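Local coordinates for protein glycoside Hydrolase (Bacteroides uniformis, PDB 5TA0) that binds neoagarooctaose and, as a glycoside hydrolase of a human gut symbiont, probably cleaves agarose chains, at residues L321-Y326 / C365-F370; K443-I448 / Y513-K518; S62-A67 / G403-S408; S573-L578 / I587-R592. One frame throughout, in Å; residues are numbered along the deposited sequence.

Contact 1: L321-Y326 / C365-F370. With GAL (beta-D-galactopyranose), chain C; AAL (3,6-anhydro-alpha-L-galactopyranose), chain B.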
# COMPACT_ATOMS: atom_id res chain seq x y z
N LEU A 321 1.57 -8.58 -3.53
CA LEU A 321 0.49 -7.65 -3.19
C LEU A 321 0.82 -6.24 -3.67
O LEU A 321 1.93 -5.72 -3.39
CB LEU A 321 0.25 -7.62 -1.68
CG LEU A 321 -0.89 -6.73 -1.17
CD1 LEU A 321 -2.25 -7.23 -1.65
CD2 LEU A 321 -0.87 -6.64 0.35
N MET A 322 -0.12 -5.63 -4.38
CA MET A 322 -0.06 -4.25 -4.78
C MET A 322 -1.05 -3.44 -3.96
O MET A 322 -2.17 -3.89 -3.71
CB MET A 322 -0.45 -4.15 -6.25
CG MET A 322 -0.70 -2.74 -6.75
SD MET A 322 -1.11 -2.66 -8.51
CE MET A 322 0.46 -3.12 -9.22
N ILE A 323 -0.64 -2.26 -3.55
CA ILE A 323 -1.55 -1.28 -2.92
C ILE A 323 -1.57 -0.07 -3.84
O ILE A 323 -0.74 0.82 -3.75
CB ILE A 323 -1.18 -0.96 -1.46
CG1 ILE A 323 -0.99 -2.25 -0.63
CG2 ILE A 323 -2.28 -0.15 -0.81
CD1 ILE A 323 0.43 -2.70 -0.54
N SER A 324 -2.52 -0.05 -4.80
CA SER A 324 -2.42 0.93 -5.87
C SER A 324 -2.97 2.32 -5.52
O SER A 324 -2.77 3.25 -6.29
CB SER A 324 -3.06 0.43 -7.15
OG SER A 324 -4.38 0.01 -6.96
N GLN A 325 -3.66 2.42 -4.39
CA GLN A 325 -4.06 3.70 -3.77
C GLN A 325 -4.04 3.53 -2.26
O GLN A 325 -4.66 2.59 -1.76
CB GLN A 325 -5.48 4.12 -4.15
CG GLN A 325 -5.70 4.48 -5.61
CD GLN A 325 -7.15 4.80 -5.93
OE1 GLN A 325 -7.95 5.23 -5.05
NE2 GLN A 325 -7.51 4.64 -7.18
N TYR A 326 -3.38 4.43 -1.55
CA TYR A 326 -3.46 4.44 -0.09
C TYR A 326 -3.22 5.83 0.45
O TYR A 326 -2.64 6.67 -0.22
CB TYR A 326 -2.48 3.46 0.53
CG TYR A 326 -1.01 3.82 0.54
CD1 TYR A 326 -0.44 4.45 1.64
CD2 TYR A 326 -0.16 3.45 -0.51
CE1 TYR A 326 0.91 4.73 1.71
CE2 TYR A 326 1.21 3.75 -0.46
CZ TYR A 326 1.74 4.35 0.66
OH TYR A 326 3.09 4.63 0.78
N CYS A 365 4.61 -5.80 -4.26
CA CYS A 365 5.20 -5.49 -5.56
C CYS A 365 5.16 -4.01 -5.90
O CYS A 365 5.86 -3.55 -6.81
CB CYS A 365 4.58 -6.32 -6.68
SG CYS A 365 2.80 -6.13 -6.94
N TYR A 366 4.30 -3.24 -5.22
CA TYR A 366 4.12 -1.82 -5.53
C TYR A 366 3.18 -1.23 -4.49
O TYR A 366 2.16 -1.87 -4.17
CB TYR A 366 3.43 -1.67 -6.91
CG TYR A 366 3.95 -0.61 -7.86
CD1 TYR A 366 3.99 -0.85 -9.21
CD2 TYR A 366 4.35 0.64 -7.41
CE1 TYR A 366 4.40 0.11 -10.11
CE2 TYR A 366 4.80 1.61 -8.29
CZ TYR A 366 4.80 1.36 -9.64
OH TYR A 366 5.22 2.37 -10.49
N ALA A 367 3.48 -0.06 -3.96
CA ALA A 367 2.57 0.63 -3.05
C ALA A 367 2.59 2.09 -3.47
O ALA A 367 3.69 2.69 -3.53
CB ALA A 367 3.00 0.46 -1.61
N MET A 368 1.43 2.67 -3.79
CA MET A 368 1.37 4.00 -4.40
C MET A 368 0.49 4.93 -3.59
O MET A 368 -0.74 4.77 -3.57
CB MET A 368 0.87 3.89 -5.83
CG MET A 368 0.90 5.17 -6.67
SD MET A 368 0.72 4.83 -8.43
CE MET A 368 2.34 4.14 -8.77
N PRO A 369 1.10 5.93 -2.93
CA PRO A 369 0.25 6.91 -2.24
C PRO A 369 -0.71 7.58 -3.22
O PRO A 369 -0.32 7.90 -4.36
CB PRO A 369 1.25 7.92 -1.72
CG PRO A 369 2.57 7.26 -1.71
CD PRO A 369 2.53 6.24 -2.80
N PHE A 370 -1.96 7.78 -2.82
CA PHE A 370 -2.92 8.43 -3.69
C PHE A 370 -2.74 9.94 -3.64
O PHE A 370 -3.33 10.65 -2.84
CB PHE A 370 -4.36 8.01 -3.46
CG PHE A 370 -5.26 8.52 -4.54
CD1 PHE A 370 -5.03 8.17 -5.87
CD2 PHE A 370 -6.28 9.41 -4.25
CE1 PHE A 370 -5.82 8.65 -6.88
CE2 PHE A 370 -7.10 9.88 -5.27
CZ PHE A 370 -6.86 9.52 -6.59
C1 GAL C . -12.19 7.19 -4.83
C2 GAL C . -11.67 6.57 -6.12
C3 GAL C . -10.69 7.46 -6.88
C4 GAL C . -11.02 8.94 -6.77
C5 GAL C . -11.37 9.37 -5.37
C6 GAL C . -11.75 10.85 -5.21
O2 GAL C . -10.98 5.37 -5.82
O3 GAL C . -10.85 7.02 -8.24
O4 GAL C . -12.14 9.21 -7.65
O5 GAL C . -12.50 8.58 -5.00
O6 GAL C . -10.68 11.75 -5.54
C1 AAL B . -9.65 7.06 -9.01
C2 AAL B . -9.81 6.15 -10.24
C3 AAL B . -9.03 6.67 -11.44
C4 AAL B . -9.38 8.12 -11.68
C5 AAL B . -8.68 8.74 -10.51
C6 AAL B . -7.37 8.02 -10.52
O2 AAL B . -11.19 6.07 -10.63
O3 AAL B . -7.65 6.74 -11.08
O4 AAL B . -8.74 8.56 -12.90
O5 AAL B . -9.36 8.44 -9.29
O HOH W 1 -2.33 5.91 -5.78
O HOH W 2 4.65 3.65 -1.14
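Tyr326 holds CG between its backbone N and carbonyl carbon (chi1 74°), which swings the ring back alongside Pro369, while Phe370 sets CG opposite its own N (chi1 -170°), a turn that lays its ring alongside the Gln325 side chain. Over one face of the Tyr326 ring sits Pro369 CA, a CH-pi contact 4.0 Å from the ring centroid, and Pro369 CD comes within 3.7 Å of Tyr326 CE2. The carbonyl carbon of Ala367 meets the edge of this ring, with Ala367 CB 3.9 Å from Tyr326 CE2. Tyr326 OH gives its proton to a water that donates in turn to Ala367 O, so the phenol end is tied to the same partner strand.

Gln325, probably the engineered glutamine of this variant, points the same way as Phe370. Its amide stacks on the ring with the planes 23° apart, and Gln325 CG is 3.8 Å from Phe370 CD1. Both residues line the glycan pocket, where Phe370 CZ lies 3.8 Å from O5 of the anhydrogalactose. Behind them the backbones run parallel: Ile323 N donates to Tyr366 O (2.9 Å), and Met368 N to Ile323 O (2.9 Å). Past the corner at Gln325, Phe370 N reaches Tyr326 O at 2.9 Å.

These are neighbouring strands of the parallel barrel sheet, linked through helix 340-358 as a beta-alpha-beta unit. Phe357 of that helix packs on Ile323 and Ala367 and meets the Tyr326 ring edge-to-face; Met322 leans on strand 277-285, and Tyr366 touches Asn50 of strand 50-51.

Contact 2: K443-I448 / Y513-K518. With GOL (glycerol), chain Y.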
# COMPACT_ATOMS: atom_id res chain seq x y z
N LYS A 443 28.37 5.98 3.02
CA LYS A 443 28.68 6.81 4.18
C LYS A 443 27.44 7.35 4.90
O LYS A 443 27.54 7.90 5.99
CB LYS A 443 29.55 8.01 3.75
CG LYS A 443 30.80 7.60 2.97
CD LYS A 443 31.76 8.74 2.69
CE LYS A 443 32.95 8.22 1.91
NZ LYS A 443 34.09 9.18 1.87
N ASN A 444 26.28 7.20 4.25
CA ASN A 444 25.04 7.75 4.77
C ASN A 444 24.14 6.69 5.36
O ASN A 444 24.00 5.60 4.78
CB ASN A 444 24.28 8.46 3.67
CG ASN A 444 24.98 9.72 3.22
OD1 ASN A 444 25.24 10.60 4.04
ND2 ASN A 444 25.28 9.81 1.95
N VAL A 445 23.55 6.99 6.51
CA VAL A 445 22.58 6.10 7.16
C VAL A 445 21.31 6.88 7.42
O VAL A 445 21.36 7.96 7.99
CB VAL A 445 23.11 5.52 8.48
CG1 VAL A 445 22.14 4.50 9.07
CG2 VAL A 445 24.47 4.90 8.26
N TYR A 446 20.17 6.31 7.03
CA TYR A 446 18.85 6.93 7.17
C TYR A 446 18.09 6.12 8.19
O TYR A 446 17.86 4.92 8.00
CB TYR A 446 18.10 6.95 5.82
CG TYR A 446 18.90 7.66 4.78
CD1 TYR A 446 18.91 9.05 4.74
CD2 TYR A 446 19.71 6.95 3.90
CE1 TYR A 446 19.69 9.71 3.82
CE2 TYR A 446 20.49 7.61 2.96
CZ TYR A 446 20.47 9.00 2.93
OH TYR A 446 21.25 9.70 2.05
N PHE A 447 17.73 6.76 9.30
CA PHE A 447 17.03 6.15 10.42
C PHE A 447 15.64 6.78 10.48
O PHE A 447 15.51 8.00 10.71
CB PHE A 447 17.84 6.44 11.69
CG PHE A 447 17.38 5.73 12.94
CD1 PHE A 447 16.56 4.61 12.95
CD2 PHE A 447 17.88 6.20 14.17
CE1 PHE A 447 16.21 4.00 14.15
CE2 PHE A 447 17.56 5.57 15.35
CZ PHE A 447 16.74 4.48 15.33
N ILE A 448 14.62 5.98 10.17
CA ILE A 448 13.24 6.50 10.05
C ILE A 448 12.42 6.02 11.21
O ILE A 448 12.43 4.84 11.53
CB ILE A 448 12.56 6.06 8.73
CG1 ILE A 448 13.45 6.34 7.51
CG2 ILE A 448 11.22 6.73 8.57
CD1 ILE A 448 14.13 5.12 6.93
N TYR A 513 22.52 10.22 9.19
CA TYR A 513 23.90 10.21 9.74
C TYR A 513 24.86 10.17 8.58
O TYR A 513 24.70 9.35 7.68
CB TYR A 513 24.13 9.00 10.62
CG TYR A 513 23.21 8.88 11.82
CD1 TYR A 513 23.56 9.37 13.07
CD2 TYR A 513 21.96 8.29 11.70
CE1 TYR A 513 22.73 9.25 14.17
CE2 TYR A 513 21.11 8.18 12.79
CZ TYR A 513 21.49 8.65 14.02
OH TYR A 513 20.63 8.53 15.08
N ASN A 514 25.86 11.06 8.58
CA ASN A 514 26.91 11.03 7.59
C ASN A 514 28.24 10.68 8.28
O ASN A 514 28.60 11.31 9.27
CB ASN A 514 27.02 12.36 6.87
CG ASN A 514 28.10 12.35 5.80
OD1 ASN A 514 29.12 13.01 5.96
ND2 ASN A 514 27.90 11.60 4.74
N PHE A 515 28.92 9.66 7.77
CA PHE A 515 30.19 9.19 8.34
C PHE A 515 31.36 9.54 7.44
O PHE A 515 31.22 9.75 6.24
CB PHE A 515 30.11 7.68 8.57
CG PHE A 515 29.20 7.30 9.69
CD1 PHE A 515 29.67 7.17 10.99
CD2 PHE A 515 27.84 7.08 9.46
CE1 PHE A 515 28.82 6.81 12.03
CE2 PHE A 515 26.99 6.72 10.50
CZ PHE A 515 27.47 6.59 11.79
N ASP A 516 32.56 9.61 8.05
CA ASP A 516 33.81 9.86 7.35
C ASP A 516 34.04 8.85 6.20
O ASP A 516 34.48 9.20 5.11
CB ASP A 516 35.03 9.71 8.30
CG ASP A 516 35.07 10.70 9.47
OD1 ASP A 516 34.97 11.91 9.22
OD2 ASP A 516 35.29 10.28 10.65
N ARG A 517 33.78 7.59 6.49
CA ARG A 517 33.99 6.50 5.52
C ARG A 517 32.76 5.61 5.47
O ARG A 517 31.87 5.72 6.32
CB ARG A 517 35.22 5.70 5.90
CG ARG A 517 36.52 6.50 5.76
CD ARG A 517 37.74 5.63 5.96
NE ARG A 517 37.95 4.73 4.83
CZ ARG A 517 38.70 3.62 4.87
NH1 ARG A 517 39.31 3.23 5.98
NH2 ARG A 517 38.81 2.88 3.78
N LYS A 518 32.74 4.72 4.49
CA LYS A 518 31.56 3.84 4.32
C LYS A 518 31.34 2.97 5.55
O LYS A 518 32.27 2.47 6.16
CB LYS A 518 31.71 2.99 3.07
CG LYS A 518 31.64 3.79 1.78
CD LYS A 518 31.53 2.90 0.55
CE LYS A 518 31.13 3.70 -0.68
NZ LYS A 518 30.91 2.80 -1.86
C1 GOL Y . 35.32 4.92 1.35
O1 GOL Y . 35.22 4.08 2.49
C2 GOL Y . 36.57 5.79 1.42
O2 GOL Y . 36.41 6.96 0.62
C3 GOL Y . 37.76 5.03 0.86
O3 GOL Y . 38.93 5.84 1.00
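Val445 and Tyr513 form an antiparallel hydrogen-bonded pair, Val445 N donating to Tyr513 O at 2.9 Å and Tyr513 N returning the bond to Val445 O at 2.8 Å. One step further Asn444 and Asn514 make the non-hydrogen-bonded pair, their CA atoms 4.7 Å apart, and beyond it Phe515 N donates to Lys443 O at 2.9 Å. Further on the 513-518 backbone bends round, bringing Lys518 back beside Lys443.

The two asparagines share a face of the sheet and are joined by their amides. With Asn514 CG opposite its backbone N (chi1 -179°), ND2 reaches Asn444 OD1 at 2.9 Å. The acceptor lies near the Asn514 amide plane, but the donor stands 45° out of the Asn444 carbonyl plane, so the two amides are turned against each other rather than coplanar.

Strands 444-451 and 508-514 are neighbours in the large mixed sheet of the porphyranase-type beta-sandwich domain. On the face opposite the asparagines the contact is apolar: Val445 CG2 lies 3.8 Å from Phe515 CE2, and Phe447 CB approaches the Tyr513 ring at its edge, 3.9 Å from CE2. Leu29 of strand 25-30 touches Val445, Phe447 and Tyr513 there. Lys443 O sits at the edge of the Phe515 ring.

At the surface the extended Lys443 chain runs along the bend, its CG against the carbonyl carbon of Arg517, and NZ makes a weak hydrogen bond to Asp516 O at 3.3 Å. A glycerol, probably from the crystallisation liquor, takes a hydrogen bond from Lys518 N through O1.

Contact 3: S62-A67 / G403-S408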
# COMPACT_ATOMS: atom_id res chain seq x y z
N SER A 62 2.03 23.38 -18.30
CA SER A 62 1.37 24.69 -18.34
C SER A 62 0.89 25.11 -16.96
O SER A 62 0.60 24.26 -16.10
CB SER A 62 0.21 24.68 -19.32
OG SER A 62 -0.82 23.81 -18.92
N ALA A 63 0.85 26.43 -16.76
CA ALA A 63 0.24 27.08 -15.61
C ALA A 63 0.95 26.82 -14.30
O ALA A 63 0.35 27.04 -13.25
CB ALA A 63 -1.23 26.71 -15.50
N ASN A 64 2.22 26.43 -14.33
CA ASN A 64 3.00 26.14 -13.14
C ASN A 64 4.06 27.22 -12.87
O ASN A 64 4.70 27.71 -13.80
CB ASN A 64 3.68 24.78 -13.26
CG ASN A 64 2.70 23.67 -13.59
OD1 ASN A 64 1.60 23.63 -13.07
ND2 ASN A 64 3.09 22.76 -14.49
N LYS A 65 4.24 27.57 -11.60
CA LYS A 65 5.30 28.54 -11.23
C LYS A 65 6.68 28.05 -11.67
O LYS A 65 7.47 28.83 -12.19
CB LYS A 65 5.29 28.77 -9.73
CG LYS A 65 6.21 29.91 -9.28
CD LYS A 65 5.70 30.61 -8.02
CE LYS A 65 4.33 31.27 -8.19
NZ LYS A 65 4.12 31.96 -9.50
N ILE A 66 6.95 26.76 -11.45
CA ILE A 66 8.22 26.14 -11.85
C ILE A 66 8.15 25.76 -13.34
O ILE A 66 7.26 25.02 -13.78
CB ILE A 66 8.55 24.91 -10.96
CG1 ILE A 66 8.71 25.34 -9.50
CG2 ILE A 66 9.82 24.23 -11.45
CD1 ILE A 66 8.92 24.19 -8.54
N ALA A 67 9.09 26.29 -14.12
CA ALA A 67 9.08 26.15 -15.57
C ALA A 67 9.34 24.70 -15.99
O ALA A 67 8.62 24.18 -16.85
CB ALA A 67 10.11 27.06 -16.22
N GLY A 403 -4.56 31.80 -10.21
CA GLY A 403 -3.13 31.94 -10.05
C GLY A 403 -2.41 30.70 -10.55
O GLY A 403 -3.05 29.68 -10.86
N GLU A 404 -1.10 30.79 -10.64
CA GLU A 404 -0.29 29.67 -11.11
C GLU A 404 -0.20 28.60 -10.05
O GLU A 404 -0.34 28.85 -8.86
CB GLU A 404 1.12 30.14 -11.45
CG GLU A 404 1.17 31.16 -12.57
CD GLU A 404 2.51 31.20 -13.26
OE1 GLU A 404 3.52 31.52 -12.57
OE2 GLU A 404 2.54 30.89 -14.47
N TYR A 405 0.10 27.38 -10.49
CA TYR A 405 0.24 26.26 -9.57
C TYR A 405 1.58 26.26 -8.84
O TYR A 405 2.64 26.50 -9.44
CB TYR A 405 0.08 24.95 -10.34
CG TYR A 405 -1.34 24.57 -10.65
CD1 TYR A 405 -1.94 24.92 -11.85
CD2 TYR A 405 -2.09 23.84 -9.74
CE1 TYR A 405 -3.24 24.54 -12.14
CE2 TYR A 405 -3.38 23.45 -10.02
CZ TYR A 405 -3.96 23.78 -11.22
OH TYR A 405 -5.22 23.39 -11.50
N VAL A 406 1.52 25.92 -7.57
CA VAL A 406 2.66 25.74 -6.69
C VAL A 406 2.46 24.40 -5.95
O VAL A 406 1.37 23.85 -5.95
CB VAL A 406 2.77 26.88 -5.67
CG1 VAL A 406 3.00 28.20 -6.39
CG2 VAL A 406 1.55 26.98 -4.75
N TYR A 407 3.49 23.91 -5.28
CA TYR A 407 3.32 22.65 -4.53
C TYR A 407 2.30 22.81 -3.43
O TYR A 407 2.26 23.83 -2.73
CB TYR A 407 4.63 22.18 -3.91
CG TYR A 407 5.64 21.63 -4.89
CD1 TYR A 407 5.30 20.59 -5.76
CD2 TYR A 407 6.94 22.11 -4.92
CE1 TYR A 407 6.23 20.07 -6.64
CE2 TYR A 407 7.87 21.60 -5.81
CZ TYR A 407 7.52 20.57 -6.67
OH TYR A 407 8.43 20.03 -7.57
N SER A 408 1.45 21.79 -3.27
CA SER A 408 0.66 21.61 -2.07
C SER A 408 1.58 21.17 -0.93
O SER A 408 2.79 21.01 -1.13
CB SER A 408 -0.42 20.57 -2.29
OG SER A 408 0.16 19.26 -2.29
O HOH W 3 5.03 25.00 -9.98
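Lys65, Tyr405 and Glu404 carry most of this surface contact, in which an irregular loop ahead of helix 69-76 docks on strand 405-407, one arm of a two-stranded antiparallel sheet with strand 392-394. The backbones meet in a single bridge around Asn64 and Tyr405. Tyr405 N donates to Ala63 O at 2.8 Å, and Lys65 N to Tyr405 O at 2.9 Å, both nearly straight.

Lys65 starts out alongside Val406, its CE 3.8 Å from Val406 CG1. Bends at chi3 (-62°) and chi4 (-40°) then fold NZ back to Glu404 OE1, a weak hydrogen bond within a salt bridge of 3.2 Å. The lysine chain comes in nearly perpendicular to the glutamate, and Glu395 offers the ammonium a second, longer and weak ion pair. Replacing Glu404 by an alanine is likely to leave Lys65 NZ without its nearer counter-charge and its bent chain freer to swing into solvent.

The Tyr405 ring receives Ala63 O at its edge, Ala63 CB lies 4.1 Å from CD1, and the hydroxyl is bonded to Glu376. On the Ile66 side a water accepts from Ile66 N at 3.0 Å and donates to Tyr405 O.

Contact 4: S573-L578 / I587-R592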
# COMPACT_ATOMS: atom_id res chain seq x y z
N SER A 573 -12.28 -9.91 25.54
CA SER A 573 -10.86 -9.95 25.91
C SER A 573 -9.94 -10.03 24.69
O SER A 573 -10.21 -10.79 23.75
CB SER A 573 -10.61 -11.15 26.83
OG SER A 573 -9.23 -11.29 27.13
N LEU A 574 -8.86 -9.26 24.73
CA LEU A 574 -7.74 -9.40 23.77
C LEU A 574 -6.50 -9.98 24.47
O LEU A 574 -5.37 -9.83 24.00
CB LEU A 574 -7.44 -8.04 23.12
CG LEU A 574 -8.62 -7.39 22.38
CD1 LEU A 574 -8.16 -6.07 21.79
CD2 LEU A 574 -9.24 -8.29 21.31
N LEU A 575 -6.73 -10.68 25.59
CA LEU A 575 -5.68 -11.24 26.43
C LEU A 575 -5.98 -12.71 26.71
O LEU A 575 -6.22 -13.10 27.87
CB LEU A 575 -5.56 -10.44 27.74
CG LEU A 575 -5.09 -9.00 27.58
CD1 LEU A 575 -5.30 -8.25 28.89
CD2 LEU A 575 -3.64 -8.91 27.14
N PRO A 576 -5.96 -13.55 25.66
CA PRO A 576 -6.12 -14.97 25.89
C PRO A 576 -4.93 -15.54 26.65
O PRO A 576 -3.85 -14.94 26.68
CB PRO A 576 -6.16 -15.54 24.48
CG PRO A 576 -5.39 -14.58 23.66
CD PRO A 576 -5.69 -13.24 24.24
N GLU A 577 -5.15 -16.70 27.26
CA GLU A 577 -4.05 -17.52 27.74
C GLU A 577 -3.37 -18.12 26.53
O GLU A 577 -4.04 -18.73 25.69
CB GLU A 577 -4.56 -18.65 28.63
CG GLU A 577 -5.16 -18.18 29.95
CD GLU A 577 -5.68 -19.32 30.83
OE1 GLU A 577 -5.57 -20.51 30.46
OE2 GLU A 577 -6.23 -19.00 31.91
N LEU A 578 -2.05 -17.96 26.45
CA LEU A 578 -1.26 -18.42 25.31
C LEU A 578 -0.24 -19.44 25.78
O LEU A 578 0.55 -19.14 26.68
CB LEU A 578 -0.57 -17.23 24.65
CG LEU A 578 0.47 -17.53 23.55
CD1 LEU A 578 -0.13 -18.27 22.38
CD2 LEU A 578 1.11 -16.23 23.08
N ILE A 587 0.99 -12.14 26.98
CA ILE A 587 0.55 -11.26 25.89
C ILE A 587 0.68 -9.82 26.37
O ILE A 587 0.21 -9.50 27.47
CB ILE A 587 -0.87 -11.62 25.40
CG1 ILE A 587 -0.80 -13.01 24.71
CG2 ILE A 587 -1.40 -10.56 24.43
CD1 ILE A 587 -2.11 -13.53 24.22
N PRO A 588 1.35 -8.94 25.58
CA PRO A 588 1.46 -7.54 26.03
C PRO A 588 0.11 -6.83 26.12
O PRO A 588 -0.79 -7.12 25.35
CB PRO A 588 2.34 -6.89 24.95
CG PRO A 588 2.95 -7.99 24.17
CD PRO A 588 2.05 -9.17 24.30
N ASP A 589 -0.01 -5.90 27.06
CA ASP A 589 -1.16 -4.99 27.12
C ASP A 589 -1.21 -4.01 25.94
O ASP A 589 -2.31 -3.64 25.50
CB ASP A 589 -1.17 -4.18 28.43
CG ASP A 589 -1.74 -4.96 29.60
OD1 ASP A 589 -2.83 -5.57 29.45
OD2 ASP A 589 -1.11 -4.95 30.67
N ASN A 590 -0.04 -3.60 25.45
CA ASN A 590 0.04 -2.66 24.33
C ASN A 590 0.30 -3.39 23.02
O ASN A 590 1.11 -4.32 22.97
CB ASN A 590 1.12 -1.59 24.55
CG ASN A 590 0.98 -0.39 23.62
OD1 ASN A 590 -0.07 -0.17 23.01
ND2 ASN A 590 2.04 0.41 23.52
N PHE A 591 -0.42 -2.98 21.98
CA PHE A 591 -0.24 -3.49 20.62
C PHE A 591 -0.06 -2.31 19.67
O PHE A 591 -0.17 -1.15 20.05
CB PHE A 591 -1.41 -4.41 20.21
CG PHE A 591 -2.77 -3.81 20.42
CD1 PHE A 591 -3.50 -4.14 21.55
CD2 PHE A 591 -3.31 -2.90 19.52
CE1 PHE A 591 -4.76 -3.58 21.77
CE2 PHE A 591 -4.56 -2.34 19.73
CZ PHE A 591 -5.29 -2.68 20.86
N ARG A 592 0.27 -2.63 18.42
CA ARG A 592 0.56 -1.61 17.43
C ARG A 592 -0.67 -0.77 17.09
O ARG A 592 -1.65 -1.27 16.54
CB ARG A 592 1.10 -2.33 16.20
CG ARG A 592 1.64 -1.43 15.14
CD ARG A 592 1.75 -2.14 13.83
NE ARG A 592 2.73 -3.23 13.77
CZ ARG A 592 3.76 -3.31 12.92
NH1 ARG A 592 4.04 -2.31 12.09
NH2 ARG A 592 4.53 -4.39 12.89
O HOH W 4 -3.81 -7.35 23.84
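Ile587 drives its CD1 methyl against the Pro576 ring, where CD1 to CG is only 3.5 Å, a close fit for two carbons. The segments are the chain leading into and the chain leaving the beta hairpin of strands 577-580 and 583-585, within the beta-porphyranase C-terminal domain. Nothing polar joins them directly; the grip is apolar.

In Ile587, chi1 of -68° with an extended chi2 carries CD1 to Pro576 and Leu578, 3.3 Å from Pro576 O and 4.0 Å from Leu578 CB. The other branch, CG2, meets Leu575 CD2 at 3.9 Å as the two side chains run antiparallel alongside one another. Ile606 and Leu564, from strands 602-609 and 558-568, also touch Ile587. With an alanine at Ile587, both branches would go, and a gap would probably open between Pro576, Leu578 and Leu575.

Further along, Leu574 CD1 approaches the Phe591 ring obliquely, 4.2 Å from CE1, while that ring meets Phe602 edge-to-face. Ser573 OG accepts a hydrogen bond from Leu575 N, an ST turn just ahead of Pro576. A water spans the two backbones, donating to Leu574 O at 2.9 Å and, weakly, to Pro588 O at 3.4 Å.

Along the chain, contact 3 closes a long loop that holds contact 1; contacts 2 and 4 follow in series. Contact 1 lies about 4 Å from the centre of the chain, in the parallel sheet of the barrel. The others surround it at 27 to 30 Å between centres: contact 3 at the surface, between the loop before helix 69-76 and strand 405-407, contact 2 in the beta-sandwich sheet, contact 4 in the C-terminal domain. No two touch. Contacts 3 and 4 are farthest apart, about 51 Å between centres. Of the four, contact 1 alone holds residues of the glycan pocket; N-terminal strands 25-30 and 34-37 tie the beta domains back to the start of the chain.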